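Local coordinates for protein NAD-dependent dehydrogenase (Rhizobium meliloti, PDB 4Z0P) that probably reduces glyoxylate and hydroxypyruvate using NADPH, and is held here with NADPH and the small dicarboxylate oxalate, at residues S6-L12 with I48-W54; Q41-G47 with L60-D66; S56-F61 with L83-P87; V69-A75 with V89-F94. One frame throughout, in Å; residues are numbered along the deposited sequence.

Interaction 1. Residues S6-L12 with I48-W54; sequences SPVIVDL and IDYAVVW. With OXD (oxalic acid), chain C.
S6 OG and P7 O approach the Y50 ring obliquely, while D49 CB sits over the centre of one ring face; the phenol oxygen goes off to E305. At the other end of the strand the W54 indole is turned to the oxalate, CH2 reaching OXD O5 at 3.5 Å, again obliquely. At the root of that side chain L12 CD2 rests 3.7 Å from W54 CB, the two side chains crossing at about a right angle. With S6 OG swung anti to its own N (chi1 176°), the hydroxyl accepts from D49 N at 2.9 Å and donates to P7 O, in the carbonyl plane on a lone pair. From there a parallel ladder runs through I9 N to Y50 O, V52 N to I9 O, D11 N to V52 O and W54 N to D11 O; the bond from D11 N to V52 O is almost straight, at 178°. I9 CD1 packs on I48 CG2 at 3.7 Å on one face of the sheet, and V8 CG1 meets V52 CG2 at 4.0 Å on the other. These are neighbouring strands of the five-stranded parallel sheet of a flavodoxin-like domain, the substrate-binding fold of D-2-hydroxyacid dehydrogenases, with W54 carrying it into the oxalate pocket.

Interaction 2. Residues Q41-G47 with L60-D66; sequences QERDLSG and LFSRAPD
L45 CD1 lies over the centre of one face of the R63 guanidinium, 3.7 Å above its plane, and Q41 O comes over the opposite face. At the edge, R63 NH2 donates to R43 O at 2.9 Å, in the guanidinium plane and on a lone pair in the carbonyl plane, with an N-H...O angle of 163°. NH2 also serves H40 O, and a water carried by NE returns to R43 O, which helps fix the flat group's rotation. A bend at chi3 (74°) folds the arginine back over the loop. On the L45 side the packing is close and apolar: L45 CD1 touches L60 CD1 at 4.0 Å, and L45 CB meets A64 CB at 3.9 Å. A leucine in place of R63 would probably leave the R43 and H40 carbonyls without their shared donor and that part of the loop less firmly held. Toward G47 and D66 the contact is looser and open to solvent. G47 N donates to the anti lone pair of D66 OD2 at 2.7 Å, and one water links L45 O to D66 N. Another water joins R63 O to D44 OD1 and S46 OG, while the direct bond from L45 N to R63 O is weak. D44 OD2 takes S46 N at 2.9 Å from above the carboxylate plane, closing an Asx turn. The whole belongs to the rim of the flavodoxin-like domain, where the loop leading into strand 50-54 lies against helix 60-63 of the right-handed beta-alpha-beta crossover that follows.

Interaction 3. Residues S56-F61 with L83-P87; sequences SAPDLF and LPGLP
F61 and P87 meet as a CH-pi pair: P87 CD lies over the F61 ring, 3.8 Å from its centroid and 12° off the normal, the two side chains crossing at about a right angle. Two beta turns bring the chains together, a type I turn from A57 to L60 that leads into helix 60-63 and a type II turn from L83 to L86, both in connections between strands of the flavodoxin-like sheet. L86 lies alongside the phenylalanine, pointing the same way, its CD1 3.5 Å from F61 CE2. The L83 and F61 side chains instead cross at about a right angle, L83 CB lying 3.8 Å from F61 CE2. P84 O comes in at the ring edge, in plane, 3.5 Å from F61 CD2. CG of F61 stands anti to the carbonyl carbon (chi1 -62°), which sends the ring in among these residues and on to V70 of the sheet. Cutting the side chain back to an alanine would probably open a gap between P87 CD, L86 CD1 and L83 CB. Farther out, P84 CG packs on P58 O at 3.4 Å. The polar link is a water that accepts from F61 N at 2.9 Å and donates to both P58 O and P84 O.

Interaction 4. Residues V69-A75 with V89-F94; sequences VVFSGGA and VPLVRF. With NDP (NADPH dihydro-nicotinamide-adenine-dinucleotide phosphate), chain H; OXD (oxalic acid), chain C.
R93 places CG between its backbone N and carbonyl carbon (chi1 76°) and then runs extended from CG to NE, which carries the guanidinium past the carbonyl of A75 to the NADPH. NH1 donates to A75 O at 3.2 Å, nearly in the guanidinium plane, and to NDP O2N at 2.8 Å; NH2 adds a longer bond to the same phosphate oxygen, and NDP O1A lies over one face of the group. S72, with OG anti to N (chi1 -179°), donates to G74 O at 3.0 Å. F94 N reaches that oxygen from the opposite face of its plane, also at 3.0 Å, so two bonds fix the peptide just before A75. A75 N in turn donates to OXD O3 at 2.9 Å, and G74 has the oxalate so near its CA that a CB would clash. Back along the strands, V70 N to P90 O, V92 N to V70 O and S72 N to V92 O make a short parallel ladder. V92 CB packs on F71 CD1 at 3.6 Å, and on the opposite face of the sheet L91 CD1 packs on V70 CG1. This is the edge pair of the flavodoxin-like domain's five-stranded parallel sheet, its strands running into loops that line the oxalate and NADPH site. Strand 69-72 lies between 50-54 and 91-92; helix 290-305 covers V69, F71 and F94, while L99 of helix 97-115 packs on both A75 and F94.

In the fold
Interactions 1 and 4 are the buried pair, two steps across one parallel sheet joined by bonds such as F71 N to A51 O between strands 50-54 and 69-72. Both run from backbone ladders to the oxalate, interaction 1 by an indole and interaction 4 by a backbone amide, and the latter adds an arginine on the cofactor phosphate. Interactions 2 and 3 are partly exposed and rely on side chains and waters. They share L60 and F61 of helix 60-63: L60 packs toward 6-12 and the loop 41-47, whereas F61 faces 83-87. L60 CD2 against V53 CG1, and F61 CZ against V70 CG1, tie this outer layer to the sheet.

Interaction 1. Residues S6-L12 with I48-W54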
# COMPACT_ATOMS: atom_id res chain seq x y z
N SER A 6 36.91 18.78 15.99
CA SER A 6 37.18 17.57 15.25
C SER A 6 36.47 17.60 13.91
O SER A 6 35.28 17.96 13.83
CB SER A 6 36.71 16.33 16.00
OG SER A 6 36.92 15.20 15.18
N PRO A 7 37.19 17.19 12.84
CA PRO A 7 36.47 16.84 11.61
C PRO A 7 35.50 15.67 11.78
O PRO A 7 35.51 14.97 12.82
CB PRO A 7 37.59 16.44 10.63
CG PRO A 7 38.83 17.07 11.18
CD PRO A 7 38.65 17.08 12.68
N VAL A 8 34.68 15.46 10.76
CA VAL A 8 33.79 14.32 10.70
C VAL A 8 34.12 13.60 9.42
O VAL A 8 34.12 14.20 8.35
CB VAL A 8 32.29 14.70 10.67
CG1 VAL A 8 31.40 13.46 10.62
CG2 VAL A 8 31.92 15.53 11.89
N ILE A 9 34.45 12.32 9.55
CA ILE A 9 34.68 11.45 8.40
C ILE A 9 33.33 10.91 7.93
O ILE A 9 32.54 10.42 8.74
CB ILE A 9 35.56 10.25 8.80
CG1 ILE A 9 36.97 10.74 9.15
CG2 ILE A 9 35.60 9.20 7.71
CD1 ILE A 9 37.75 9.78 10.03
N VAL A 10 33.12 10.97 6.62
CA VAL A 10 31.92 10.44 5.96
C VAL A 10 32.40 9.36 4.97
O VAL A 10 33.12 9.65 4.01
CB VAL A 10 31.12 11.55 5.25
CG1 VAL A 10 29.94 10.96 4.49
CG2 VAL A 10 30.63 12.58 6.27
N ASP A 11 32.01 8.11 5.23
CA ASP A 11 32.36 6.97 4.37
C ASP A 11 31.12 6.13 4.15
O ASP A 11 30.95 5.07 4.78
CB ASP A 11 33.49 6.14 4.97
CG ASP A 11 34.01 5.10 4.04
OD1 ASP A 11 33.71 5.10 2.84
OD2 ASP A 11 34.76 4.23 4.51
N LEU A 12 30.25 6.62 3.26
CA LEU A 12 28.92 6.07 3.06
C LEU A 12 28.74 5.56 1.66
O LEU A 12 28.72 6.37 0.73
CB LEU A 12 27.88 7.17 3.28
CG LEU A 12 27.77 7.73 4.70
CD1 LEU A 12 26.83 8.94 4.72
CD2 LEU A 12 27.30 6.67 5.65
N ILE A 48 40.99 12.31 14.66
CA ILE A 48 39.63 12.64 14.29
C ILE A 48 38.67 11.81 15.15
O ILE A 48 38.85 10.60 15.30
CB ILE A 48 39.38 12.37 12.79
CG1 ILE A 48 40.27 13.30 11.95
CG2 ILE A 48 37.90 12.55 12.45
CD1 ILE A 48 40.22 13.01 10.47
N ASP A 49 37.66 12.48 15.70
CA ASP A 49 36.81 11.90 16.74
C ASP A 49 35.58 11.14 16.22
O ASP A 49 35.05 10.28 16.93
CB ASP A 49 36.31 12.98 17.68
CG ASP A 49 37.39 13.60 18.55
OD1 ASP A 49 38.57 13.19 18.52
OD2 ASP A 49 37.02 14.54 19.24
N TYR A 50 35.08 11.48 15.02
CA TYR A 50 33.77 11.01 14.57
C TYR A 50 33.82 10.51 13.13
O TYR A 50 34.49 11.12 12.29
CB TYR A 50 32.75 12.15 14.64
CG TYR A 50 32.73 12.87 15.95
CD1 TYR A 50 32.45 12.20 17.13
CD2 TYR A 50 32.99 14.25 16.03
CE1 TYR A 50 32.44 12.85 18.34
CE2 TYR A 50 32.98 14.91 17.25
CZ TYR A 50 32.70 14.20 18.41
OH TYR A 50 32.69 14.83 19.65
N ALA A 51 33.13 9.40 12.88
CA ALA A 51 32.96 8.85 11.52
C ALA A 51 31.54 8.36 11.36
O ALA A 51 30.96 7.84 12.32
CB ALA A 51 33.92 7.73 11.29
N VAL A 52 30.98 8.59 10.17
CA VAL A 52 29.66 8.11 9.78
C VAL A 52 29.86 7.16 8.62
O VAL A 52 30.44 7.55 7.60
CB VAL A 52 28.72 9.26 9.32
CG1 VAL A 52 27.27 8.74 9.28
CG2 VAL A 52 28.84 10.46 10.22
N VAL A 53 29.50 5.88 8.82
CA VAL A 53 30.02 4.81 7.95
C VAL A 53 28.91 3.88 7.47
O VAL A 53 27.97 3.57 8.21
CB VAL A 53 31.14 4.01 8.63
CG1 VAL A 53 32.29 4.96 9.03
CG2 VAL A 53 30.65 3.19 9.83
N TRP A 54 29.05 3.41 6.23
CA TRP A 54 28.19 2.39 5.66
C TRP A 54 28.96 1.64 4.58
O TRP A 54 29.40 2.26 3.63
CB TRP A 54 26.94 3.00 5.04
CG TRP A 54 25.91 1.96 4.70
CD1 TRP A 54 25.50 1.55 3.46
CD2 TRP A 54 25.15 1.19 5.65
NE1 TRP A 54 24.51 0.58 3.59
CE2 TRP A 54 24.29 0.34 4.92
CE3 TRP A 54 25.12 1.15 7.05
CZ2 TRP A 54 23.41 -0.55 5.55
CZ3 TRP A 54 24.25 0.26 7.67
CH2 TRP A 54 23.42 -0.57 6.92
C1 OXD C . 19.77 -0.21 7.30
C2 OXD C . 19.75 -0.75 5.95
O3 OXD C . 19.40 0.97 7.52
O4 OXD C . 19.92 0.01 4.98
O5 OXD C . 20.18 -0.96 8.22
O6 OXD C . 19.57 -1.97 5.77
O HOH W 1 31.84 3.12 2.29

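Interaction 2. Residues Q41-G47 with L60-D66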
# COMPACT_ATOMS: atom_id res chain seq x y z
N GLN A 41 42.05 10.18 -0.55
CA GLN A 41 42.45 8.77 -0.47
C GLN A 41 43.72 8.49 0.31
O GLN A 41 44.02 7.34 0.57
CB GLN A 41 42.67 8.16 -1.87
CG GLN A 41 41.45 8.14 -2.68
CD GLN A 41 41.69 7.40 -3.96
OE1 GLN A 41 42.39 7.88 -4.90
NE2 GLN A 41 41.17 6.23 -4.00
N GLU A 42 44.52 9.52 0.56
CA GLU A 42 45.77 9.38 1.30
C GLU A 42 45.79 10.16 2.62
O GLU A 42 46.77 10.09 3.34
CB GLU A 42 46.93 9.81 0.44
CG GLU A 42 47.16 8.80 -0.70
CD GLU A 42 48.37 9.09 -1.53
OE1 GLU A 42 49.23 9.90 -1.12
OE2 GLU A 42 48.47 8.51 -2.63
N ARG A 43 44.74 10.91 2.89
CA ARG A 43 44.68 11.78 4.07
C ARG A 43 44.86 10.90 5.30
O ARG A 43 44.17 9.90 5.47
CB ARG A 43 43.32 12.49 4.07
CG ARG A 43 42.93 13.34 5.28
CD ARG A 43 43.74 14.59 5.42
NE ARG A 43 43.28 15.39 6.56
CZ ARG A 43 42.27 16.26 6.54
NH1 ARG A 43 41.56 16.48 5.43
NH2 ARG A 43 41.98 16.95 7.64
N ASP A 44 45.80 11.26 6.17
CA ASP A 44 45.88 10.58 7.45
C ASP A 44 44.68 10.98 8.31
O ASP A 44 44.33 12.16 8.38
CB ASP A 44 47.15 10.94 8.19
CG ASP A 44 47.31 10.09 9.41
OD1 ASP A 44 47.84 8.97 9.28
OD2 ASP A 44 46.86 10.54 10.46
N LEU A 45 44.04 10.01 8.96
CA LEU A 45 42.82 10.27 9.69
C LEU A 45 42.98 10.13 11.21
O LEU A 45 41.97 10.03 11.92
CB LEU A 45 41.68 9.39 9.17
CG LEU A 45 41.38 9.55 7.66
CD1 LEU A 45 40.34 8.53 7.20
CD2 LEU A 45 40.93 10.96 7.35
N SER A 46 44.22 10.16 11.69
CA SER A 46 44.44 10.20 13.13
C SER A 46 43.94 11.50 13.74
O SER A 46 43.85 12.52 13.08
CB SER A 46 45.92 10.04 13.46
OG SER A 46 46.44 8.85 12.90
N GLY A 47 43.60 11.44 15.02
CA GLY A 47 43.15 12.61 15.75
C GLY A 47 41.74 13.07 15.46
O GLY A 47 41.31 14.07 16.01
N LEU A 60 39.55 1.21 7.09
CA LEU A 60 39.12 2.50 7.66
C LEU A 60 39.58 2.71 9.09
O LEU A 60 40.16 3.76 9.41
CB LEU A 60 37.62 2.72 7.58
CG LEU A 60 37.18 4.09 8.16
CD1 LEU A 60 37.94 5.31 7.60
CD2 LEU A 60 35.70 4.28 7.95
N PHE A 61 39.37 1.73 9.95
CA PHE A 61 39.74 1.95 11.36
C PHE A 61 41.25 1.92 11.62
O PHE A 61 41.69 2.47 12.61
CB PHE A 61 38.97 1.03 12.32
CG PHE A 61 37.49 1.26 12.27
CD1 PHE A 61 36.97 2.55 12.39
CD2 PHE A 61 36.61 0.20 12.07
CE1 PHE A 61 35.62 2.79 12.31
CE2 PHE A 61 35.24 0.45 11.98
CZ PHE A 61 34.75 1.73 12.10
N SER A 62 42.05 1.35 10.72
CA SER A 62 43.51 1.48 10.90
C SER A 62 43.96 2.92 10.56
O SER A 62 44.88 3.46 11.16
CB SER A 62 44.27 0.41 10.11
OG SER A 62 44.08 0.60 8.74
N ARG A 63 43.27 3.55 9.62
CA ARG A 63 43.53 4.97 9.29
C ARG A 63 43.03 5.97 10.31
O ARG A 63 43.64 7.02 10.51
CB ARG A 63 42.86 5.33 8.01
CG ARG A 63 43.39 4.60 6.80
CD ARG A 63 42.53 5.00 5.62
NE ARG A 63 42.80 6.38 5.16
CZ ARG A 63 42.12 6.99 4.19
NH1 ARG A 63 41.10 6.36 3.59
NH2 ARG A 63 42.43 8.26 3.84
N ALA A 64 41.92 5.63 10.96
CA ALA A 64 41.26 6.49 11.93
C ALA A 64 41.22 5.85 13.32
O ALA A 64 40.16 5.48 13.80
CB ALA A 64 39.86 6.83 11.44
N PRO A 65 42.39 5.74 13.97
CA PRO A 65 42.48 5.01 15.23
C PRO A 65 42.00 5.76 16.47
O PRO A 65 42.02 5.18 17.54
CB PRO A 65 43.99 4.77 15.36
CG PRO A 65 44.61 5.94 14.66
CD PRO A 65 43.72 6.17 13.50
N ASP A 66 41.61 7.01 16.35
CA ASP A 66 41.31 7.84 17.52
C ASP A 66 39.85 8.22 17.60
O ASP A 66 39.45 9.12 18.36
CB ASP A 66 42.19 9.07 17.48
CG ASP A 66 43.65 8.72 17.38
OD1 ASP A 66 44.09 7.84 18.15
OD2 ASP A 66 44.38 9.32 16.55
O HOH W 2 45.59 6.99 5.42
O HOH W 3 46.49 7.15 10.83
O HOH W 4 40.97 9.00 14.30

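Interaction 3. Residues S56-F61 with L83-P87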
# COMPACT_ATOMS: atom_id res chain seq x y z
N SER A 56 31.95 0.43 4.68
CA SER A 56 33.24 1.11 4.59
C SER A 56 34.38 0.10 4.28
O SER A 56 34.23 -1.09 4.44
CB SER A 56 33.48 1.95 5.85
OG SER A 56 33.20 1.23 7.02
N ALA A 57 35.49 0.66 3.80
CA ALA A 57 36.62 -0.16 3.35
C ALA A 57 37.28 -0.84 4.55
O ALA A 57 37.29 -0.27 5.65
CB ALA A 57 37.62 0.71 2.60
N PRO A 58 37.85 -2.05 4.35
CA PRO A 58 38.43 -2.79 5.47
C PRO A 58 39.51 -2.05 6.26
O PRO A 58 39.66 -2.32 7.45
CB PRO A 58 39.03 -4.04 4.80
CG PRO A 58 38.30 -4.19 3.51
CD PRO A 58 37.91 -2.82 3.09
N ASP A 59 40.25 -1.14 5.63
CA ASP A 59 41.29 -0.38 6.34
C ASP A 59 40.85 0.90 7.09
O ASP A 59 41.68 1.60 7.65
CB ASP A 59 42.48 -0.06 5.42
CG ASP A 59 42.18 1.02 4.37
OD1 ASP A 59 41.01 1.22 4.00
OD2 ASP A 59 43.16 1.64 3.90
N LEU A 60 39.55 1.21 7.09
CA LEU A 60 39.12 2.50 7.66
C LEU A 60 39.58 2.71 9.09
O LEU A 60 40.16 3.76 9.41
CB LEU A 60 37.62 2.72 7.58
CG LEU A 60 37.18 4.09 8.16
CD1 LEU A 60 37.94 5.31 7.60
CD2 LEU A 60 35.70 4.28 7.95
N PHE A 61 39.37 1.73 9.95
CA PHE A 61 39.74 1.95 11.36
C PHE A 61 41.25 1.92 11.62
O PHE A 61 41.69 2.47 12.61
CB PHE A 61 38.97 1.03 12.32
CG PHE A 61 37.49 1.26 12.27
CD1 PHE A 61 36.97 2.55 12.39
CD2 PHE A 61 36.61 0.20 12.07
CE1 PHE A 61 35.62 2.79 12.31
CE2 PHE A 61 35.24 0.45 11.98
CZ PHE A 61 34.75 1.73 12.10
N LEU A 83 33.87 -4.96 10.98
CA LEU A 83 35.00 -4.24 10.39
C LEU A 83 36.23 -4.36 11.24
O LEU A 83 36.21 -4.20 12.48
CB LEU A 83 34.64 -2.78 10.10
CG LEU A 83 33.59 -2.56 9.03
CD1 LEU A 83 33.07 -1.14 9.14
CD2 LEU A 83 34.14 -2.85 7.64
N PRO A 84 37.39 -4.68 10.59
CA PRO A 84 38.56 -4.86 11.37
C PRO A 84 38.95 -3.56 12.11
O PRO A 84 38.79 -2.45 11.57
CB PRO A 84 39.65 -5.27 10.35
CG PRO A 84 38.99 -5.31 9.03
CD PRO A 84 37.63 -4.76 9.14
N GLY A 85 39.36 -3.75 13.34
CA GLY A 85 39.78 -2.68 14.21
C GLY A 85 38.65 -1.79 14.71
O GLY A 85 38.93 -0.72 15.23
N LEU A 86 37.40 -2.23 14.62
CA LEU A 86 36.28 -1.42 15.16
C LEU A 86 36.62 -1.01 16.58
O LEU A 86 36.92 -1.85 17.42
CB LEU A 86 34.94 -2.17 15.09
CG LEU A 86 33.72 -1.39 15.66
CD1 LEU A 86 33.21 -0.33 14.72
CD2 LEU A 86 32.60 -2.37 15.99
N PRO A 87 36.64 0.31 16.85
CA PRO A 87 37.13 0.73 18.16
C PRO A 87 36.18 0.44 19.29
O PRO A 87 34.97 0.36 19.10
CB PRO A 87 37.36 2.25 17.98
CG PRO A 87 36.42 2.62 16.91
CD PRO A 87 36.45 1.47 15.96
O HOH W 5 38.05 -0.80 9.22

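Interaction 4. Residues V69-A75 with V89-F94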
# COMPACT_ATOMS: atom_id res chain seq x y z
N VAL A 69 33.44 8.19 18.73
CA VAL A 69 32.10 7.64 18.46
C VAL A 69 32.03 7.27 16.98
O VAL A 69 32.48 8.03 16.13
CB VAL A 69 30.96 8.66 18.73
CG1 VAL A 69 29.59 7.98 18.65
CG2 VAL A 69 31.12 9.35 20.07
N VAL A 70 31.48 6.09 16.72
CA VAL A 70 31.21 5.60 15.38
C VAL A 70 29.71 5.66 15.14
O VAL A 70 28.92 5.22 15.97
CB VAL A 70 31.74 4.18 15.21
CG1 VAL A 70 31.50 3.68 13.80
CG2 VAL A 70 33.22 4.13 15.53
N PHE A 71 29.32 6.23 14.01
CA PHE A 71 27.92 6.35 13.64
C PHE A 71 27.64 5.48 12.42
O PHE A 71 28.26 5.67 11.41
CB PHE A 71 27.57 7.79 13.29
CG PHE A 71 27.71 8.72 14.45
CD1 PHE A 71 26.66 8.90 15.33
CD2 PHE A 71 28.89 9.40 14.67
CE1 PHE A 71 26.79 9.73 16.43
CE2 PHE A 71 29.02 10.28 15.76
CZ PHE A 71 27.94 10.43 16.63
N SER A 72 26.72 4.55 12.55
CA SER A 72 26.24 3.80 11.38
C SER A 72 25.34 4.68 10.52
O SER A 72 24.46 5.38 11.03
CB SER A 72 25.46 2.55 11.82
OG SER A 72 25.03 1.82 10.68
N GLY A 73 25.49 4.57 9.21
CA GLY A 73 24.55 5.18 8.28
C GLY A 73 23.19 4.51 8.16
O GLY A 73 22.29 5.06 7.48
N GLY A 74 23.03 3.35 8.80
CA GLY A 74 21.78 2.60 8.76
C GLY A 74 21.36 2.18 10.15
O GLY A 74 22.08 2.37 11.15
N ALA A 75 20.17 1.60 10.22
CA ALA A 75 19.65 1.05 11.48
C ALA A 75 20.34 -0.21 11.89
O ALA A 75 20.43 -0.51 13.08
CB ALA A 75 18.16 0.81 11.38
N VAL A 89 34.50 1.93 21.49
CA VAL A 89 33.85 3.19 21.83
C VAL A 89 32.39 3.02 21.38
O VAL A 89 32.09 2.07 20.66
CB VAL A 89 34.52 4.39 21.10
CG1 VAL A 89 35.98 4.51 21.45
CG2 VAL A 89 34.37 4.28 19.58
N PRO A 90 31.50 3.93 21.79
CA PRO A 90 30.10 3.74 21.43
C PRO A 90 29.87 3.72 19.92
O PRO A 90 30.46 4.51 19.19
CB PRO A 90 29.39 4.96 22.02
CG PRO A 90 30.29 5.42 23.13
CD PRO A 90 31.68 5.07 22.71
N LEU A 91 29.04 2.76 19.51
CA LEU A 91 28.55 2.66 18.15
C LEU A 91 27.07 3.04 18.17
O LEU A 91 26.26 2.37 18.83
CB LEU A 91 28.73 1.24 17.62
CG LEU A 91 28.06 0.90 16.29
CD1 LEU A 91 28.64 1.74 15.17
CD2 LEU A 91 28.30 -0.58 15.99
N VAL A 92 26.74 4.10 17.43
CA VAL A 92 25.41 4.68 17.42
C VAL A 92 24.73 4.29 16.12
O VAL A 92 25.26 4.59 15.05
CB VAL A 92 25.47 6.23 17.51
CG1 VAL A 92 24.08 6.85 17.35
CG2 VAL A 92 26.08 6.65 18.85
N ARG A 93 23.56 3.65 16.19
CA ARG A 93 22.83 3.28 14.96
C ARG A 93 21.89 4.41 14.53
O ARG A 93 21.58 5.30 15.31
CB ARG A 93 22.07 1.96 15.16
CG ARG A 93 20.80 2.07 15.98
CD ARG A 93 20.35 0.72 16.52
NE ARG A 93 18.99 0.78 17.02
CZ ARG A 93 17.90 0.56 16.29
NH1 ARG A 93 17.98 0.26 14.99
NH2 ARG A 93 16.72 0.66 16.85
N PHE A 94 21.43 4.36 13.29
CA PHE A 94 20.50 5.37 12.78
C PHE A 94 19.06 5.00 13.11
O PHE A 94 18.58 3.92 12.76
CB PHE A 94 20.67 5.51 11.27
CG PHE A 94 19.92 6.66 10.61
CD1 PHE A 94 19.76 7.90 11.22
CD2 PHE A 94 19.38 6.48 9.34
CE1 PHE A 94 19.08 8.92 10.59
CE2 PHE A 94 18.71 7.52 8.70
CZ PHE A 94 18.55 8.73 9.33
PA NDP H . 15.31 -2.59 16.81
O1A NDP H . 16.60 -2.88 17.57
O2A NDP H . 14.52 -1.40 17.24
O5B NDP H . 14.41 -3.88 16.96
C5B NDP H . 14.89 -5.20 16.84
C4B NDP H . 13.80 -6.14 17.28
O4B NDP H . 14.25 -7.46 17.00
C3B NDP H . 13.51 -6.09 18.78
O3B NDP H . 12.11 -6.28 18.95
C2B NDP H . 14.28 -7.28 19.32
O2B NDP H . 13.75 -7.85 20.50
C1B NDP H . 14.10 -8.24 18.17
N9A NDP H . 15.11 -9.31 18.25
C8A NDP H . 16.44 -9.25 18.10
N7A NDP H . 17.04 -10.42 18.24
C5A NDP H . 16.02 -11.28 18.50
C6A NDP H . 15.97 -12.66 18.77
N6A NDP H . 17.08 -13.44 18.78
N1A NDP H . 14.76 -13.24 19.00
C2A NDP H . 13.67 -12.47 18.99
N3A NDP H . 13.59 -11.15 18.75
C4A NDP H . 14.81 -10.62 18.50
O3 NDP H . 15.77 -2.54 15.26
PN NDP H . 14.93 -1.72 14.13
O1N NDP H . 13.48 -2.04 14.23
O2N NDP H . 15.36 -0.30 14.11
O5D NDP H . 15.60 -2.38 12.85
C5D NDP H . 15.43 -3.76 12.61
C4D NDP H . 16.33 -4.23 11.48
O4D NDP H . 15.80 -3.82 10.22
C3D NDP H . 17.74 -3.66 11.45
O3D NDP H . 18.60 -4.36 12.38
C2D NDP H . 18.21 -3.84 10.01
O2D NDP H . 18.87 -5.10 9.85
C1D NDP H . 16.85 -3.88 9.26
N1N NDP H . 16.70 -2.78 8.31
C2N NDP H . 16.58 -3.02 6.95
C3N NDP H . 16.41 -2.01 6.05
C7N NDP H . 16.13 -2.25 4.60
O7N NDP H . 16.27 -1.29 3.81
N7N NDP H . 15.76 -3.45 4.18
C4N NDP H . 16.42 -0.61 6.53
C5N NDP H . 16.58 -0.44 7.99
C6N NDP H . 16.68 -1.47 8.81
P2B NDP H . 13.91 -7.12 21.92
O1X NDP H . 12.96 -5.95 21.84
O2X NDP H . 13.44 -8.20 22.88
O3X NDP H . 15.34 -6.74 22.06
C1 OXD C . 19.77 -0.21 7.30
C2 OXD C . 19.75 -0.75 5.95
O3 OXD C . 19.40 0.97 7.52
O4 OXD C . 19.92 0.01 4.98
O5 OXD C . 20.18 -0.96 8.22
O6 OXD C . 19.57 -1.97 5.77
O HOH W 6 24.15 6.68 13.46